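Local coordinates for protein adhesin (Neisseria meningitidis, PDB 5MY7) that probably serves as an adhesin of the meningococcus and as an inhibitor of lysozyme, at residues V46-A59 with Y84-D98. Residues are numbered along the deposited sequence; the frame is centred on the assembly and turned at random.
Sequences VTYGFNKQGLTTYA and YGKEGGYVLGTGVMD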
loop_
_atom_site.group_PDB
_atom_site.type_symbol
_atom_site.label_atom_id
_atom_site.label_comp_id
_atom_site.label_asym_id
_atom_site.label_seq_id
_atom_site.Cartn_x
_atom_site.Cartn_y
_atom_site.Cartn_z
ATOM N N VAL A 46 5.876 0.334 -4.796
ATOM C CA VAL A 46 5.596 -0.132 -3.420
ATOM C C VAL A 46 6.177 -1.514 -3.208
ATOM O O VAL A 46 6.002 -2.410 -4.043
ATOM C CB VAL A 46 4.055 -0.197 -3.114
ATOM C CG1 VAL A 46 3.787 -0.592 -1.640
ATOM C CG2 VAL A 46 3.405 1.141 -3.449
ATOM N N THR A 47 6.881 -1.680 -2.076
ATOM C CA THR A 47 7.475 -2.933 -1.640
ATOM C C THR A 47 6.686 -3.495 -0.454
ATOM O O THR A 47 6.503 -2.786 0.547
ATOM C CB THR A 47 8.965 -2.757 -1.302
ATOM O OG1 THR A 47 9.662 -2.276 -2.465
ATOM C CG2 THR A 47 9.592 -4.099 -0.823
ATOM N N TYR A 48 6.205 -4.733 -0.603
ATOM C CA TYR A 48 5.456 -5.427 0.426
ATOM C C TYR A 48 6.328 -6.473 1.099
ATOM O O TYR A 48 7.012 -7.283 0.411
ATOM C CB TYR A 48 4.191 -6.085 -0.154
ATOM C CG TYR A 48 3.267 -5.119 -0.884
ATOM C CD1 TYR A 48 2.333 -4.345 -0.179
ATOM C CD2 TYR A 48 3.341 -4.915 -2.268
ATOM C CE1 TYR A 48 1.506 -3.433 -0.814
ATOM C CE2 TYR A 48 2.501 -4.017 -2.908
ATOM C CZ TYR A 48 1.595 -3.263 -2.181
ATOM O OH TYR A 48 0.742 -2.354 -2.803
ATOM N N GLY A 49 6.286 -6.476 2.444
ATOM C CA GLY A 49 6.892 -7.551 3.240
ATOM C C GLY A 49 5.928 -8.676 3.569
ATOM O O GLY A 49 4.751 -8.427 3.885
ATOM N N PHE A 50 6.440 -9.910 3.483
ATOM C CA PHE A 50 5.649 -11.121 3.746
ATOM C C PHE A 50 6.326 -12.006 4.785
ATOM O O PHE A 50 7.524 -12.208 4.670
ATOM C CB PHE A 50 5.536 -11.940 2.467
ATOM C CG PHE A 50 4.589 -11.362 1.429
ATOM C CD1 PHE A 50 3.241 -11.720 1.414
ATOM C CD2 PHE A 50 5.053 -10.490 0.459
ATOM C CE1 PHE A 50 2.370 -11.205 0.462
ATOM C CE2 PHE A 50 4.203 -9.987 -0.498
ATOM C CZ PHE A 50 2.863 -10.323 -0.497
ATOM N N ASN A 51 5.584 -12.459 5.814
ATOM C CA ASN A 51 6.167 -13.327 6.874
ATOM C C ASN A 51 6.110 -14.798 6.451
ATOM O O ASN A 51 5.588 -15.108 5.365
ATOM C CB ASN A 51 5.531 -13.051 8.248
ATOM C CG ASN A 51 4.157 -13.665 8.425
ATOM O OD1 ASN A 51 3.556 -14.187 7.498
ATOM N ND2 ASN A 51 3.638 -13.569 9.661
ATOM N N LYS A 52 6.570 -15.695 7.327
ATOM C CA LYS A 52 6.590 -17.140 7.031
ATOM C C LYS A 52 5.202 -17.812 7.029
ATOM O O LYS A 52 5.062 -18.971 6.617
ATOM C CB LYS A 52 7.531 -17.869 7.996
ATOM C CG LYS A 52 8.944 -17.370 7.909
ATOM C CD LYS A 52 9.842 -17.956 9.010
ATOM C CE LYS A 52 11.082 -17.079 9.191
ATOM N NZ LYS A 52 11.805 -17.254 10.479
ATOM N N GLN A 53 4.186 -17.106 7.545
ATOM C CA GLN A 53 2.797 -17.530 7.433
ATOM C C GLN A 53 2.188 -17.128 6.093
ATOM O O GLN A 53 1.015 -17.441 5.857
ATOM C CB GLN A 53 1.918 -16.863 8.498
ATOM C CG GLN A 53 2.333 -16.960 9.956
ATOM C CD GLN A 53 1.473 -16.060 10.845
ATOM O OE1 GLN A 53 1.491 -14.821 10.741
ATOM N NE2 GLN A 53 0.685 -16.680 11.685
ATOM N N GLY A 54 2.927 -16.404 5.236
ATOM C CA GLY A 54 2.371 -15.884 3.980
ATOM C C GLY A 54 1.533 -14.604 4.091
ATOM O O GLY A 54 0.937 -14.228 3.109
ATOM N N LEU A 55 1.486 -13.947 5.257
ATOM C CA LEU A 55 0.725 -12.704 5.469
ATOM C C LEU A 55 1.647 -11.485 5.267
ATOM O O LEU A 55 2.842 -11.525 5.600
ATOM C CB LEU A 55 0.147 -12.671 6.900
ATOM C CG LEU A 55 -0.736 -13.858 7.378
ATOM C CD1 LEU A 55 -0.912 -13.893 8.897
ATOM C CD2 LEU A 55 -2.099 -13.859 6.704
ATOM N N THR A 56 1.098 -10.386 4.748
ATOM C CA THR A 56 1.876 -9.109 4.610
ATOM C C THR A 56 2.039 -8.441 5.986
ATOM O O THR A 56 1.160 -8.532 6.879
ATOM C CB THR A 56 1.326 -8.031 3.575
ATOM O OG1 THR A 56 0.009 -7.648 4.006
ATOM C CG2 THR A 56 1.369 -8.604 2.155
ATOM N N THR A 57 3.200 -7.845 6.185
ATOM C CA THR A 57 3.520 -7.153 7.423
ATOM C C THR A 57 3.692 -5.643 7.274
ATOM O O THR A 57 3.582 -4.889 8.253
ATOM C CB THR A 57 4.792 -7.734 8.043
ATOM O OG1 THR A 57 5.889 -7.524 7.168
ATOM C CG2 THR A 57 4.634 -9.259 8.350
ATOM N N TYR A 58 3.998 -5.172 6.056
ATOM C CA TYR A 58 4.163 -3.739 5.793
ATOM C C TYR A 58 4.069 -3.467 4.277
ATOM O O TYR A 58 4.198 -4.398 3.455
ATOM C CB TYR A 58 5.498 -3.187 6.356
ATOM C CG TYR A 58 6.763 -3.703 5.620
ATOM C CD1 TYR A 58 7.184 -3.119 4.432
ATOM C CD2 TYR A 58 7.522 -4.732 6.134
ATOM C CE1 TYR A 58 8.324 -3.561 3.770
ATOM C CE2 TYR A 58 8.655 -5.190 5.476
ATOM C CZ TYR A 58 9.074 -4.586 4.311
ATOM O OH TYR A 58 10.206 -5.061 3.655
ATOM N N ALA A 59 3.843 -2.175 3.965
ATOM C CA ALA A 59 3.967 -1.615 2.593
ATOM C C ALA A 59 4.891 -0.423 2.672
ATOM O O ALA A 59 4.697 0.464 3.502
ATOM C CB ALA A 59 2.597 -1.174 2.066
ATOM N N TYR A 84 -2.688 -0.339 5.460
ATOM C CA TYR A 84 -1.352 -0.124 6.057
ATOM C C TYR A 84 -1.220 1.318 6.550
ATOM O O TYR A 84 -1.659 2.246 5.822
ATOM C CB TYR A 84 -0.236 -0.415 5.042
ATOM C CG TYR A 84 -0.294 -1.782 4.379
ATOM C CD1 TYR A 84 -1.128 -2.024 3.295
ATOM C CD2 TYR A 84 0.489 -2.819 4.807
ATOM C CE1 TYR A 84 -1.171 -3.238 2.654
ATOM C CE2 TYR A 84 0.438 -4.062 4.187
ATOM C CZ TYR A 84 -0.381 -4.281 3.098
ATOM O OH TYR A 84 -0.421 -5.510 2.417
ATOM N N GLY A 85 -0.592 1.538 7.722
ATOM C CA GLY A 85 -0.334 2.884 8.246
ATOM C C GLY A 85 -1.086 3.164 9.524
ATOM O O GLY A 85 -1.923 2.375 9.949
ATOM N N LYS A 86 -0.733 4.284 10.132
ATOM C CA LYS A 86 -1.261 4.703 11.431
ATOM C C LYS A 86 -1.811 6.139 11.363
ATOM O O LYS A 86 -1.442 6.890 10.458
ATOM C CB LYS A 86 -0.208 4.507 12.541
ATOM C CG LYS A 86 1.013 5.406 12.504
ATOM C CD LYS A 86 2.121 4.937 13.488
ATOM C CE LYS A 86 3.534 5.355 13.060
ATOM N NZ LYS A 86 3.681 6.812 12.732
ATOM N N GLU A 87 -2.650 6.526 12.340
ATOM C CA GLU A 87 -3.205 7.889 12.353
ATOM C C GLU A 87 -2.100 8.896 12.413
ATOM O O GLU A 87 -1.214 8.803 13.273
ATOM C CB GLU A 87 -4.140 8.149 13.551
ATOM C CG GLU A 87 -4.734 9.603 13.621
ATOM C CD GLU A 87 -5.483 10.094 12.346
ATOM O OE1 GLU A 87 -6.158 9.265 11.822
ATOM O OE2 GLU A 87 -5.479 11.301 11.851
ATOM N N GLY A 88 -2.161 9.874 11.522
ATOM C CA GLY A 88 -1.102 10.882 11.393
ATOM C C GLY A 88 -0.030 10.657 10.356
ATOM O O GLY A 88 0.763 11.582 10.067
ATOM N N GLY A 89 0.030 9.441 9.833
ATOM C CA GLY A 89 0.911 9.093 8.752
ATOM C C GLY A 89 0.166 8.890 7.413
ATOM O O GLY A 89 -1.060 9.053 7.268
ATOM N N TYR A 90 0.940 8.476 6.416
ATOM C CA TYR A 90 0.368 8.021 5.140
ATOM C C TYR A 90 -0.378 6.699 5.369
ATOM O O TYR A 90 0.075 5.841 6.175
ATOM C CB TYR A 90 1.462 7.845 4.047
ATOM C CG TYR A 90 1.970 9.179 3.491
ATOM C CD1 TYR A 90 3.019 9.862 4.111
ATOM C CD2 TYR A 90 1.442 9.719 2.330
ATOM C CE1 TYR A 90 3.471 11.072 3.607
ATOM C CE2 TYR A 90 1.891 10.929 1.814
ATOM C CZ TYR A 90 2.913 11.605 2.457
ATOM O OH TYR A 90 3.387 12.806 1.959
ATOM N N VAL A 91 -1.448 6.481 4.583
ATOM C CA VAL A 91 -2.261 5.258 4.685
ATOM C C VAL A 91 -2.504 4.668 3.296
ATOM O O VAL A 91 -3.050 5.362 2.394
ATOM C CB VAL A 91 -3.616 5.553 5.398
ATOM C CG1 VAL A 91 -4.525 4.315 5.405
ATOM C CG2 VAL A 91 -3.368 6.031 6.839
ATOM N N LEU A 92 -2.127 3.400 3.131
ATOM C CA LEU A 92 -2.330 2.662 1.877
ATOM C C LEU A 92 -3.504 1.687 2.012
ATOM O O LEU A 92 -3.535 0.901 2.970
ATOM C CB LEU A 92 -1.048 1.963 1.429
ATOM C CG LEU A 92 -1.039 1.267 0.033
ATOM C CD1 LEU A 92 0.388 1.212 -0.500
ATOM C CD2 LEU A 92 -1.631 -0.137 -0.018
ATOM N N GLY A 93 -4.441 1.721 1.054
ATOM C CA GLY A 93 -5.551 0.767 1.007
ATOM C C GLY A 93 -5.542 -0.070 -0.289
ATOM O O GLY A 93 -5.241 0.465 -1.399
ATOM N N THR A 94 -5.764 -1.372 -0.138
ATOM C CA THR A 94 -5.741 -2.339 -1.248
ATOM C C THR A 94 -6.687 -3.500 -0.977
ATOM O O THR A 94 -7.489 -3.427 -0.035
ATOM C CB THR A 94 -4.302 -2.800 -1.543
ATOM O OG1 THR A 94 -4.267 -3.523 -2.803
ATOM C CG2 THR A 94 -3.723 -3.638 -0.434
ATOM N N GLY A 95 -6.665 -4.521 -1.832
ATOM C CA GLY A 95 -7.443 -5.723 -1.611
ATOM C C GLY A 95 -6.796 -6.711 -0.656
ATOM O O GLY A 95 -6.024 -6.347 0.254
ATOM N N VAL A 96 -7.176 -7.968 -0.798
ATOM C CA VAL A 96 -6.575 -9.038 -0.028
ATOM C C VAL A 96 -5.231 -9.406 -0.687
ATOM O O VAL A 96 -5.151 -9.594 -1.910
ATOM C CB VAL A 96 -7.501 -10.249 0.134
ATOM C CG1 VAL A 96 -6.841 -11.266 1.074
ATOM C CG2 VAL A 96 -8.837 -9.812 0.715
ATOM N N MET A 97 -4.188 -9.475 0.141
ATOM C CA MET A 97 -2.788 -9.631 -0.313
ATOM C C MET A 97 -2.214 -10.962 0.130
ATOM O O MET A 97 -2.025 -11.188 1.306
ATOM C CB MET A 97 -1.944 -8.491 0.266
ATOM C CG MET A 97 -2.407 -7.108 -0.135
ATOM S SD MET A 97 -2.282 -6.786 -1.913
ATOM C CE MET A 97 -0.650 -6.086 -2.054
ATOM N N ASP A 98 -1.999 -11.849 -0.821
ATOM C CA ASP A 98 -1.187 -13.062 -0.602
ATOM C C ASP A 98 -0.252 -13.213 -1.823
ATOM O O ASP A 98 -0.375 -12.433 -2.784
ATOM C CB ASP A 98 -2.087 -14.307 -0.409
ATOM C CG ASP A 98 -3.062 -14.537 -1.570
ATOM O OD1 ASP A 98 -2.614 -14.682 -2.725
ATOM O OD2 ASP A 98 -4.291 -14.626 -1.319
HETATM O O HOH W 1 -1.550 -9.716 3.973
#
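The Tyr-48 ring takes the methyl CE of Met-97 over one face, 3.6 Å from CE to the ring centroid. Its opposite face carries CG1 of Val-46, from its own strand. The sulfur SD of Met-97 stands above the same face as CE, but farther off, in a Met-aromatic contact. The Met-97 chain is bent at chi2 (-64°) and chi3 (-91°), which turns its methyl onto the ring. The hydroxyl of Tyr-48 is hydrogen-bonded outside the contact, to Tyr-36.

The Tyr-84 ring receives the methyl CB of Ala-59 over one face, a CH-pi contact with CB 3.9 Å from the centroid. At its edge lies Thr-56 OG1, which is hydrogen-bonded to Tyr-84 OH at 2.7 Å. With chi1 of Thr-56 at 61°, OG1 turns to the tyrosine hydroxyl, and CG2 is left to meet Met-97 CB at 3.8 Å. CG2 also lies over one face of the Phe-50 ring. Atom CE1 of Phe-50 reaches the backbone of Asp-98.

A water joins the two segments at this end. It accepts from Thr-56 N, donates to Met-97 O at 3.1 Å, and is hydrogen-bonded to Thr-56 OG1 at 2.6 Å. The buried threonine hydroxyl thus has two polar partners. Farther along, Val-46 CG1 and Leu-92 CD1 meet tip to tip at 4.0 Å. Leu-92 CD1 also touches Ala-59 CB, and Ile-107 packs against both Val-46 and Leu-92.

The contact joins two four-stranded antiparallel sheets. The hairpin of strands 43-50 and 56-63 packs on strands 82-84 and 91-94 and the following loop, forming part of the hydrophobic core of this ACP-like domain. The arrangement is consistent with the small antiparallel beta-barrel of the related MliC-type lysozyme inhibitors.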